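Local structure of 4-alpha-glucanotransferase (Corynebacterium glutamicum, 5B68) at residues T238-F242 and W443-T449; N244-V250 and Y290-V296; A328-A332 and L352-M357. The protein is an amylomaltase, also called disproportionating enzyme, whose family region belongs to the TIM-barrel class and follows an N-terminal beta-sandwich domain. All coordinates share one frame; numbering follows the deposited sequence.

Contact 1. Residues T238-F242 and W443-T449. With SO4 (sulfate ion), chain K; SO4 (sulfate ion), chain F.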
loop_
_atom_site.group_PDB
_atom_site.type_symbol
_atom_site.label_atom_id
_atom_site.label_comp_id
_atom_site.label_asym_id
_atom_site.label_seq_id
_atom_site.Cartn_x
_atom_site.Cartn_y
_atom_site.Cartn_z
ATOM N N THR A 238 2.935 6.419 -9.593
ATOM C CA THR A 238 4.244 7.116 -9.841
ATOM C C THR A 238 4.919 7.480 -8.524
ATOM O O THR A 238 6.150 7.677 -8.474
ATOM C CB THR A 238 4.053 8.355 -10.780
ATOM O OG1 THR A 238 5.262 8.583 -11.556
ATOM C CG2 THR A 238 3.687 9.559 -10.044
ATOM N N THR A 239 4.167 7.478 -7.441
ATOM C CA THR A 239 4.676 7.823 -6.111
ATOM C C THR A 239 3.745 7.053 -5.179
ATOM O O THR A 239 2.610 6.709 -5.589
ATOM C CB THR A 239 4.604 9.347 -5.848
ATOM O OG1 THR A 239 5.012 9.694 -4.513
ATOM C CG2 THR A 239 3.174 9.990 -6.112
ATOM N N ARG A 240 4.175 6.783 -3.957
ATOM C CA ARG A 240 3.271 6.314 -2.928
ATOM C C ARG A 240 2.942 7.413 -1.893
ATOM O O ARG A 240 2.250 7.189 -0.872
ATOM C CB ARG A 240 3.838 5.073 -2.251
ATOM C CG ARG A 240 3.873 3.930 -3.225
ATOM C CD ARG A 240 4.162 2.643 -2.554
ATOM N NE ARG A 240 5.465 2.608 -1.875
ATOM C CZ ARG A 240 5.729 1.807 -0.845
ATOM N NH1 ARG A 240 6.972 1.803 -0.319
ATOM N NH2 ARG A 240 4.769 0.993 -0.336
ATOM N N ARG A 241 3.423 8.611 -2.115
ATOM C CA ARG A 241 3.183 9.676 -1.174
ATOM C C ARG A 241 2.043 10.584 -1.628
ATOM O O ARG A 241 1.110 10.795 -0.919
ATOM C CB ARG A 241 4.420 10.516 -1.022
ATOM C CG ARG A 241 4.287 11.646 -0.025
ATOM C CD ARG A 241 5.558 12.374 0.341
ATOM N NE ARG A 241 5.238 13.580 1.041
ATOM C CZ ARG A 241 6.132 14.508 1.395
ATOM N NH1 ARG A 241 5.686 15.634 1.914
ATOM N NH2 ARG A 241 7.467 14.325 1.201
ATOM N N PHE A 242 2.193 11.143 -2.810
ATOM C CA PHE A 242 1.239 12.096 -3.315
ATOM C C PHE A 242 0.017 11.469 -3.954
ATOM O O PHE A 242 0.002 10.302 -4.218
ATOM C CB PHE A 242 1.941 13.110 -4.193
ATOM C CG PHE A 242 3.029 13.808 -3.469
ATOM C CD1 PHE A 242 2.732 14.799 -2.585
ATOM C CD2 PHE A 242 4.324 13.399 -3.603
ATOM C CE1 PHE A 242 3.724 15.422 -1.882
ATOM C CE2 PHE A 242 5.324 14.011 -2.903
ATOM C CZ PHE A 242 5.019 15.026 -2.045
ATOM N N TRP A 443 9.997 6.676 3.943
ATOM C CA TRP A 443 8.963 5.715 4.423
ATOM C C TRP A 443 8.013 6.473 5.378
ATOM O O TRP A 443 6.767 6.417 5.254
ATOM C CB TRP A 443 9.647 4.553 5.129
ATOM C CG TRP A 443 8.772 3.508 5.732
ATOM C CD1 TRP A 443 8.937 2.966 6.953
ATOM C CD2 TRP A 443 7.716 2.767 5.109
ATOM N NE1 TRP A 443 7.985 2.011 7.189
ATOM C CE2 TRP A 443 7.271 1.818 6.048
ATOM C CE3 TRP A 443 7.112 2.803 3.857
ATOM C CZ2 TRP A 443 6.205 0.951 5.795
ATOM C CZ3 TRP A 443 6.075 1.977 3.592
ATOM C CH2 TRP A 443 5.625 1.017 4.563
ATOM N N ARG A 444 8.579 7.233 6.361
ATOM C CA ARG A 444 7.785 8.082 7.188
ATOM C C ARG A 444 6.832 9.014 6.389
ATOM O O ARG A 444 5.647 9.128 6.718
ATOM C CB ARG A 444 8.657 9.021 8.077
ATOM C CG ARG A 444 7.795 9.877 8.999
ATOM C CD ARG A 444 8.648 10.898 9.748
ATOM N NE ARG A 444 9.040 11.972 8.874
ATOM C CZ ARG A 444 9.853 12.985 9.216
ATOM N NH1 ARG A 444 10.374 13.030 10.433
ATOM N NH2 ARG A 444 10.206 13.924 8.305
ATOM N N ASN A 445 7.385 9.699 5.388
ATOM C CA ASN A 445 6.628 10.754 4.740
ATOM C C ASN A 445 5.467 10.174 3.902
ATOM O O ASN A 445 4.355 10.768 3.921
ATOM C CB ASN A 445 7.558 11.604 3.882
ATOM C CG ASN A 445 8.464 12.506 4.733
ATOM O OD1 ASN A 445 8.316 12.604 5.929
ATOM N ND2 ASN A 445 9.356 13.186 4.080
ATOM N N LEU A 446 5.693 9.058 3.205
ATOM C CA LEU A 446 4.595 8.456 2.445
ATOM C C LEU A 446 3.492 7.961 3.419
ATOM O O LEU A 446 2.290 8.239 3.211
ATOM C CB LEU A 446 5.064 7.433 1.472
ATOM C CG LEU A 446 5.397 6.036 1.957
ATOM C CD1 LEU A 446 4.188 5.107 2.070
ATOM C CD2 LEU A 446 6.419 5.467 1.058
ATOM N N LEU A 447 3.907 7.342 4.532
ATOM C CA LEU A 447 2.947 6.892 5.498
ATOM C C LEU A 447 2.146 8.021 6.116
ATOM O O LEU A 447 0.895 7.917 6.336
ATOM C CB LEU A 447 3.604 6.040 6.605
ATOM C CG LEU A 447 4.145 4.682 6.238
ATOM C CD1 LEU A 447 5.057 4.081 7.318
ATOM C CD2 LEU A 447 2.958 3.754 5.954
ATOM N N ARG A 448 2.842 9.076 6.527
ATOM C CA ARG A 448 2.144 10.139 7.147
ATOM C C ARG A 448 1.063 10.769 6.193
ATOM O O ARG A 448 -0.004 11.133 6.634
ATOM C CB ARG A 448 3.136 11.217 7.579
ATOM C CG ARG A 448 2.493 12.328 8.303
ATOM C CD ARG A 448 3.467 13.061 9.146
ATOM N NE ARG A 448 4.096 12.223 10.156
ATOM C CZ ARG A 448 4.931 12.686 11.066
ATOM N NH1 ARG A 448 5.230 13.985 11.082
ATOM N NH2 ARG A 448 5.496 11.876 11.964
ATOM N N THR A 449 1.364 10.887 4.915
ATOM C CA THR A 449 0.392 11.392 3.945
ATOM C C THR A 449 -0.796 10.406 3.745
ATOM O O THR A 449 -1.963 10.815 3.807
ATOM C CB THR A 449 1.058 11.740 2.647
ATOM O OG1 THR A 449 2.009 12.797 2.904
ATOM C CG2 THR A 449 0.031 12.212 1.639
HETATM S S SO4 K . 12.549 15.904 10.432
HETATM O O1 SO4 K . 12.561 17.119 11.291
HETATM O O2 SO4 K . 13.882 15.635 9.831
HETATM O O3 SO4 K . 12.182 14.709 11.258
HETATM O O4 SO4 K . 11.584 16.205 9.346
HETATM S S SO4 F . 2.531 17.178 10.648
HETATM O O1 SO4 F . 3.227 18.490 10.716
HETATM O O2 SO4 F . 2.612 16.484 11.942
HETATM O O3 SO4 F . 3.205 16.387 9.559
HETATM O O4 SO4 F . 1.109 17.438 10.460
HETATM O O HOH W 1 2.382 14.487 0.954
#
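The Arg241 side chain runs across the helix 443-449, side by side with Asn445 and pointing the same way. Its chain is extended, with CG anti to the backbone N (chi1 -178°), which brings the guanidinium alongside Asn445. Asn445 CB sits over one guanidinium face, 3.8 Å from Arg241 NH2. Phe242 CZ lies against the opposite face, toward its rim, while Arg241 CG sits over the centre of the Phe242 ring. The Asn445 amide is turned 62° from the guanidinium plane.

Thr449 crosses the arginine chain at about a right angle. Its CG2 presses on Arg241 O at 3.1 Å, which is tight. Arg241 NE and Thr449 OG1 are too far apart to bond directly. A water in the guanidinium plane joins them, 3.0 Å from Arg241 NE and 2.6 Å from Thr449 OG1.

Arg240 meets the helix at Leu446 and Trp443. Leu446 CB rests on Arg240 O at 3.7 Å, and Leu446 CD2 lies over a face of the Arg240 guanidinium. Trp443 CZ3 approaches Arg240 NH1 obliquely.

The second shell fixes these groups. Thr239 OG1 accepts from Arg241 N at 3.1 Å, forming an ST turn. Asn445 OD1 accepts from Arg444 NE and, weakly, from NH2. Arg444 NH1 and NH2 also bind a sulfate ion, probably from the crystallisation liquor; Arg444 NH1 reaches its O3 at 2.6 Å. Further out, Glu320 forms a salt bridge with Arg241, and Ala388 O accepts from Arg240.

Leu446 and Trp443 also pack on Leu387 of strand 382-387. The contact thus lays the loop that follows strand 215-218 across helix 441-452, which leads into strand 456-459. It belongs to the beta/alpha architecture of the TIM barrel, where helices pack around a parallel sheet.

Contact 2. Residues N244-V250 and Y290-V296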
loop_
_atom_site.group_PDB
_atom_site.type_symbol
_atom_site.label_atom_id
_atom_site.label_comp_id
_atom_site.label_asym_id
_atom_site.label_seq_id
_atom_site.Cartn_x
_atom_site.Cartn_y
_atom_site.Cartn_z
ATOM N N ASN A 244 -3.549 11.192 -6.493
ATOM C CA ASN A 244 -3.920 11.308 -7.920
ATOM C C ASN A 244 -4.962 12.451 -8.052
ATOM O O ASN A 244 -6.059 12.352 -7.567
ATOM C CB ASN A 244 -4.508 9.992 -8.427
ATOM C CG ASN A 244 -4.587 9.934 -9.916
ATOM O OD1 ASN A 244 -4.664 10.969 -10.555
ATOM N ND2 ASN A 244 -4.545 8.739 -10.486
ATOM N N PRO A 245 -4.598 13.571 -8.709
ATOM C CA PRO A 245 -5.559 14.623 -8.946
ATOM C C PRO A 245 -6.755 14.290 -9.844
ATOM O O PRO A 245 -7.666 15.081 -9.851
ATOM C CB PRO A 245 -4.691 15.790 -9.542
ATOM C CG PRO A 245 -3.272 15.365 -9.284
ATOM C CD PRO A 245 -3.310 13.860 -9.384
ATOM N N ILE A 246 -6.786 13.124 -10.478
ATOM C CA ILE A 246 -7.958 12.681 -11.239
ATOM C C ILE A 246 -9.237 12.627 -10.433
ATOM O O ILE A 246 -10.346 12.707 -11.008
ATOM C CB ILE A 246 -7.725 11.385 -11.924
ATOM C CG1 ILE A 246 -8.608 11.292 -13.198
ATOM C CG2 ILE A 246 -7.858 10.152 -11.021
ATOM C CD1 ILE A 246 -8.335 10.014 -13.941
ATOM N N TYR A 247 -9.067 12.516 -9.122
ATOM C CA TYR A 247 -10.167 12.409 -8.184
ATOM C C TYR A 247 -10.750 13.744 -7.699
ATOM O O TYR A 247 -11.745 13.750 -7.026
ATOM C CB TYR A 247 -9.757 11.564 -6.979
ATOM C CG TYR A 247 -9.462 10.111 -7.267
ATOM C CD1 TYR A 247 -10.463 9.241 -7.653
ATOM C CD2 TYR A 247 -8.189 9.606 -7.122
ATOM C CE1 TYR A 247 -10.196 7.922 -7.903
ATOM C CE2 TYR A 247 -7.921 8.297 -7.369
ATOM C CZ TYR A 247 -8.928 7.454 -7.763
ATOM O OH TYR A 247 -8.640 6.154 -7.990
ATOM N N ILE A 248 -10.126 14.864 -8.038
ATOM C CA ILE A 248 -10.640 16.121 -7.672
ATOM C C ILE A 248 -12.014 16.350 -8.322
ATOM O O ILE A 248 -12.176 16.089 -9.548
ATOM C CB ILE A 248 -9.709 17.241 -8.134
ATOM C CG1 ILE A 248 -8.367 17.195 -7.355
ATOM C CG2 ILE A 248 -10.369 18.576 -7.927
ATOM C CD1 ILE A 248 -7.327 18.142 -7.950
ATOM N N ARG A 249 -12.982 16.810 -7.538
ATOM C CA ARG A 249 -14.228 17.288 -8.111
ATOM C C ARG A 249 -14.078 18.771 -8.257
ATOM O O ARG A 249 -14.060 19.502 -7.295
ATOM C CB ARG A 249 -15.435 17.029 -7.234
ATOM C CG ARG A 249 -16.677 17.671 -7.831
ATOM C CD ARG A 249 -17.982 17.141 -7.288
ATOM N NE ARG A 249 -18.224 15.746 -7.600
ATOM C CZ ARG A 249 -19.364 15.144 -7.314
ATOM N NH1 ARG A 249 -20.321 15.839 -6.742
ATOM N NH2 ARG A 249 -19.545 13.872 -7.581
ATOM N N VAL A 250 -13.999 19.210 -9.489
ATOM C CA VAL A 250 -13.578 20.593 -9.716
ATOM C C VAL A 250 -14.582 21.588 -9.243
ATOM O O VAL A 250 -14.242 22.699 -8.774
ATOM C CB VAL A 250 -13.160 20.825 -11.207
ATOM C CG1 VAL A 250 -12.066 19.860 -11.650
ATOM C CG2 VAL A 250 -14.369 20.782 -12.153
ATOM N N TYR A 290 -9.525 12.871 -17.399
ATOM C CA TYR A 290 -8.373 13.523 -16.715
ATOM C C TYR A 290 -7.968 14.794 -17.479
ATOM O O TYR A 290 -7.815 15.874 -16.896
ATOM C CB TYR A 290 -7.208 12.542 -16.644
ATOM C CG TYR A 290 -6.089 12.887 -15.677
ATOM C CD1 TYR A 290 -6.258 13.804 -14.651
ATOM C CD2 TYR A 290 -4.848 12.280 -15.833
ATOM C CE1 TYR A 290 -5.190 14.078 -13.754
ATOM C CE2 TYR A 290 -3.808 12.519 -14.928
ATOM C CZ TYR A 290 -3.987 13.434 -13.911
ATOM O OH TYR A 290 -2.919 13.644 -13.041
ATOM N N ALA A 291 -7.838 14.617 -18.782
ATOM C CA ALA A 291 -7.499 15.745 -19.659
ATOM C C ALA A 291 -8.478 16.883 -19.480
ATOM O O ALA A 291 -8.086 18.022 -19.378
ATOM C CB ALA A 291 -7.411 15.300 -21.121
ATOM N N ALA A 292 -9.768 16.573 -19.399
ATOM C CA ALA A 292 -10.766 17.608 -19.204
ATOM C C ALA A 292 -10.720 18.289 -17.826
ATOM O O ALA A 292 -10.797 19.516 -17.697
ATOM C CB ALA A 292 -12.147 17.019 -19.483
ATOM N N LYS A 293 -10.550 17.487 -16.754
ATOM C CA LYS A 293 -10.349 18.097 -15.456
ATOM C C LYS A 293 -9.103 19.016 -15.423
ATOM O O LYS A 293 -9.142 20.066 -14.845
ATOM C CB LYS A 293 -10.251 17.019 -14.371
ATOM C CG LYS A 293 -11.615 16.344 -14.077
ATOM C CD LYS A 293 -11.562 15.464 -12.831
ATOM C CE LYS A 293 -12.926 14.734 -12.591
ATOM N NZ LYS A 293 -12.955 14.129 -11.238
ATOM N N LEU A 294 -8.016 18.544 -16.008
ATOM C CA LEU A 294 -6.741 19.300 -15.950
ATOM C C LEU A 294 -6.930 20.665 -16.630
ATOM O O LEU A 294 -6.488 21.710 -16.139
ATOM C CB LEU A 294 -5.611 18.512 -16.568
ATOM C CG LEU A 294 -5.106 17.355 -15.703
ATOM C CD1 LEU A 294 -4.381 16.268 -16.466
ATOM C CD2 LEU A 294 -4.294 17.942 -14.556
ATOM N N GLN A 295 -7.667 20.658 -17.731
ATOM C CA GLN A 295 -7.972 21.890 -18.421
ATOM C C GLN A 295 -8.766 22.865 -17.561
ATOM O O GLN A 295 -8.484 24.055 -17.521
ATOM C CB GLN A 295 -8.720 21.599 -19.710
ATOM C CG GLN A 295 -9.118 22.865 -20.431
ATOM C CD GLN A 295 -9.706 22.544 -21.781
ATOM O OE1 GLN A 295 -9.272 23.088 -22.800
ATOM N NE2 GLN A 295 -10.661 21.606 -21.807
ATOM N N VAL A 296 -9.773 22.373 -16.847
ATOM C CA VAL A 296 -10.495 23.222 -15.959
ATOM C C VAL A 296 -9.626 23.692 -14.790
ATOM O O VAL A 296 -9.726 24.862 -14.364
ATOM C CB VAL A 296 -11.742 22.471 -15.368
ATOM C CG1 VAL A 296 -12.428 23.303 -14.313
ATOM C CG2 VAL A 296 -12.659 22.066 -16.526
HETATM O O HOH W 2 -2.035 11.141 -11.595
#
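The Tyr290 ring is packed on both faces. Ile246 lies over one, crossing the tyrosine side chain at about a right angle, with its CG1 3.7 Å from Tyr290 CD1. Leu294 CD1, one helical turn on from Tyr290, covers the centre of the opposite face. Ile246 also serves a second ring: its CG2 sits over the centre of the Tyr247 ring. The two branches thus do different work. CG1 is anti to the backbone N (chi1 -152°) and faces the helix, while CG2 turns to the neighbouring tyrosine.

At its phenol end, Tyr290 OH lies 3.7 Å from Pro245 CD. The hydroxyl is hydrogen-bonded to Glu225 O. A water 3.0 Å from Tyr290 OH also links it, by a weak bond, to Asn244 OD1. That same amide oxygen accepts from Ile246 N at 3.0 Å, closing an Asx turn at the start of the 3-10 segment 245-247.

Lys293 reaches across from the helix with its chain extended beyond CG. Its NZ gives two hydrogen bonds, to Ile246 O at 3.0 Å and to Ile248 O at 2.7 Å. The shorter one meets its carbonyl from above the plane, 37° out of it. Two backbone oxygens grip the ammonium of this buried lysine, and the bonds tie down the 3-10 segment and the residue after it. Arg249 carries a like charge nearby, with its NE 6.6 Å from Lys293 NZ, but it is paired with Asp197 and Asp200.

Val250 and Val296 close the far end through Val250 CG2 and Val296 CG1, 3.8 Å apart. Val296 packs as well on helix 261-277. The contact ties the loop after strand 215-218 to helix 286-301, within the largely helical insertion that separates barrel strands 215-218 and 382-387.

Contact 3. Residues A328-A332 and L352-M357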
loop_
_atom_site.group_PDB
_atom_site.type_symbol
_atom_site.label_atom_id
_atom_site.label_comp_id
_atom_site.label_asym_id
_atom_site.label_seq_id
_atom_site.Cartn_x
_atom_site.Cartn_y
_atom_site.Cartn_z
ATOM N N ALA A 328 6.327 17.878 -7.695
ATOM C CA ALA A 328 5.658 18.879 -8.543
ATOM C C ALA A 328 6.599 19.322 -9.691
ATOM O O ALA A 328 6.155 19.538 -10.794
ATOM C CB ALA A 328 5.244 20.060 -7.729
ATOM N N THR A 329 7.886 19.403 -9.399
ATOM C CA THR A 329 8.874 19.777 -10.424
ATOM C C THR A 329 8.995 18.663 -11.450
ATOM O O THR A 329 9.055 18.919 -12.637
ATOM C CB THR A 329 10.242 20.077 -9.799
ATOM O OG1 THR A 329 10.107 21.135 -8.842
ATOM C CG2 THR A 329 11.262 20.404 -10.884
ATOM N N TRP A 330 9.015 17.408 -11.006
ATOM C CA TRP A 330 8.993 16.264 -11.866
ATOM C C TRP A 330 7.741 16.316 -12.764
ATOM O O TRP A 330 7.856 16.051 -13.971
ATOM C CB TRP A 330 9.054 14.926 -11.083
ATOM C CG TRP A 330 8.963 13.707 -11.924
ATOM C CD1 TRP A 330 9.978 12.987 -12.434
ATOM C CD2 TRP A 330 7.749 13.051 -12.352
ATOM N NE1 TRP A 330 9.480 11.938 -13.199
ATOM C CE2 TRP A 330 8.118 11.972 -13.153
ATOM C CE3 TRP A 330 6.392 13.292 -12.117
ATOM C CZ2 TRP A 330 7.173 11.119 -13.754
ATOM C CZ3 TRP A 330 5.431 12.423 -12.731
ATOM C CH2 TRP A 330 5.841 11.379 -13.519
ATOM N N CYS A 331 6.578 16.626 -12.193
ATOM C CA CYS A 331 5.358 16.757 -13.030
ATOM C C CYS A 331 5.510 17.851 -14.113
ATOM O O CYS A 331 5.162 17.633 -15.233
ATOM C CB CYS A 331 4.154 17.119 -12.232
ATOM S SG CYS A 331 3.711 15.732 -11.069
ATOM N N ALA A 332 6.036 18.985 -13.714
ATOM C CA ALA A 332 6.301 20.101 -14.661
ATOM C C ALA A 332 7.222 19.653 -15.773
ATOM O O ALA A 332 6.936 19.847 -16.992
ATOM C CB ALA A 332 6.854 21.286 -13.866
ATOM N N LEU A 352 4.432 26.171 -13.444
ATOM C CA LEU A 352 3.957 24.800 -13.625
ATOM C C LEU A 352 4.181 24.001 -12.349
ATOM O O LEU A 352 3.315 23.221 -11.954
ATOM C CB LEU A 352 4.655 24.070 -14.763
ATOM C CG LEU A 352 4.178 24.266 -16.184
ATOM C CD1 LEU A 352 5.089 23.489 -17.089
ATOM C CD2 LEU A 352 2.711 23.775 -16.312
ATOM N N THR A 353 5.351 24.174 -11.715
ATOM C CA THR A 353 5.639 23.503 -10.434
ATOM C C THR A 353 4.590 23.896 -9.394
ATOM O O THR A 353 4.016 23.054 -8.655
ATOM C CB THR A 353 7.098 23.792 -9.970
ATOM O OG1 THR A 353 8.034 23.219 -10.883
ATOM C CG2 THR A 353 7.322 23.265 -8.549
ATOM N N MET A 354 4.270 25.171 -9.345
ATOM C CA MET A 354 3.328 25.684 -8.386
ATOM C C MET A 354 1.923 25.087 -8.596
ATOM O O MET A 354 1.214 24.830 -7.630
ATOM C CB MET A 354 3.267 27.185 -8.447
ATOM C CG MET A 354 2.398 27.794 -7.378
ATOM S SD MET A 354 2.848 27.473 -5.665
ATOM C CE MET A 354 4.229 28.605 -5.452
ATOM N N PHE A 355 1.551 24.959 -9.880
ATOM C CA PHE A 355 0.272 24.335 -10.271
ATOM C C PHE A 355 0.202 22.903 -9.744
ATOM O O PHE A 355 -0.841 22.527 -9.181
ATOM C CB PHE A 355 0.149 24.308 -11.767
ATOM C CG PHE A 355 -1.036 23.500 -12.264
ATOM C CD1 PHE A 355 -2.325 24.024 -12.175
ATOM C CD2 PHE A 355 -0.818 22.273 -12.864
ATOM C CE1 PHE A 355 -3.409 23.281 -12.657
ATOM C CE2 PHE A 355 -1.885 21.558 -13.358
ATOM C CZ PHE A 355 -3.176 22.089 -13.239
ATOM N N TYR A 356 1.282 22.140 -9.874
ATOM C CA TYR A 356 1.226 20.739 -9.367
ATOM C C TYR A 356 1.235 20.682 -7.862
ATOM O O TYR A 356 0.603 19.776 -7.243
ATOM C CB TYR A 356 2.266 19.867 -10.046
ATOM C CG TYR A 356 1.982 19.651 -11.491
ATOM C CD1 TYR A 356 0.951 18.802 -11.877
ATOM C CD2 TYR A 356 2.718 20.330 -12.516
ATOM C CE1 TYR A 356 0.640 18.591 -13.201
ATOM C CE2 TYR A 356 2.426 20.109 -13.850
ATOM C CZ TYR A 356 1.371 19.226 -14.192
ATOM O OH TYR A 356 1.051 18.946 -15.508
ATOM N N MET A 357 1.852 21.656 -7.214
ATOM C CA MET A 357 1.757 21.783 -5.744
ATOM C C MET A 357 0.333 22.056 -5.311
ATOM O O MET A 357 -0.242 21.431 -4.353
ATOM C CB MET A 357 2.731 22.841 -5.220
ATOM C CG MET A 357 4.186 22.452 -5.473
ATOM S SD MET A 357 5.308 23.868 -5.083
ATOM C CE MET A 357 5.235 23.774 -3.330
#
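Cys331 and Tyr356 make the aromatic part of this contact. Cys331 CB stands over the Tyr356 ring, 3.5 Å from its centroid and only 13° off the ring normal, a CH-pi contact. The cysteine sulfur comes in obliquely, with Cys331 SG 4.6 Å from the Tyr356 centroid. Phe355 CD2 lies over the opposite face, so the tyrosine ring is sandwiched. Tyr356 CG is anti to its carbonyl carbon (chi1 -68°), which swings the ring beside Cys331. The phenol is hydrogen-bonded to Glu335, further along helix 307-338.

Two alanines carry the apolar packing. Ala328 CB touches Tyr356 CB at 3.8 Å and packs tightly on Met357 CG at 3.5 Å. It also rests on Thr353 O, 3.4 Å from Ala328 CB. One turn on, Ala332 CB meets Leu352 CB at 3.7 Å. These two alanines, four residues apart, are consistent with the close approach, 7.8 Å between the axes of the segments. The segments run at 123° to each other. They belong to helices 307-338 and 349-376, successive helices of the insertion between barrel strands 215-218 and 382-387, so two consecutive helices, joined by a loop, pack at a steep angle.

The polar side chains meet by van der Waals contact. Thr329 OG1 lies 3.5 Å from Thr353 CG2, with the two threonines crossing at a slant. Each hydroxyl is bonded to a backbone oxygen one turn back in its own helix: Thr329 to Ile325 O, and Thr353 to Arg349 O.

Contact 1 lies nearest the middle of the chain, about 10 Å from its centre, and is only partly buried. Contacts 2 and 3 are buried but sit farther out, at about 23 and 24 Å. Contacts 1 and 2 use adjoining parts of the same loop, which first meets helix 441-452 and then helix 286-301. Contact 3 joins helices 307-338 and 349-376 and touches contact 1 where Trp330 packs on Thr238. The chemistry changes accordingly. Contact 1 relies on arginine side chains packed against the helix and a bridging water, contact 2 on a lysine bonded to backbone oxygens, and contact 3 on apolar and aromatic packing.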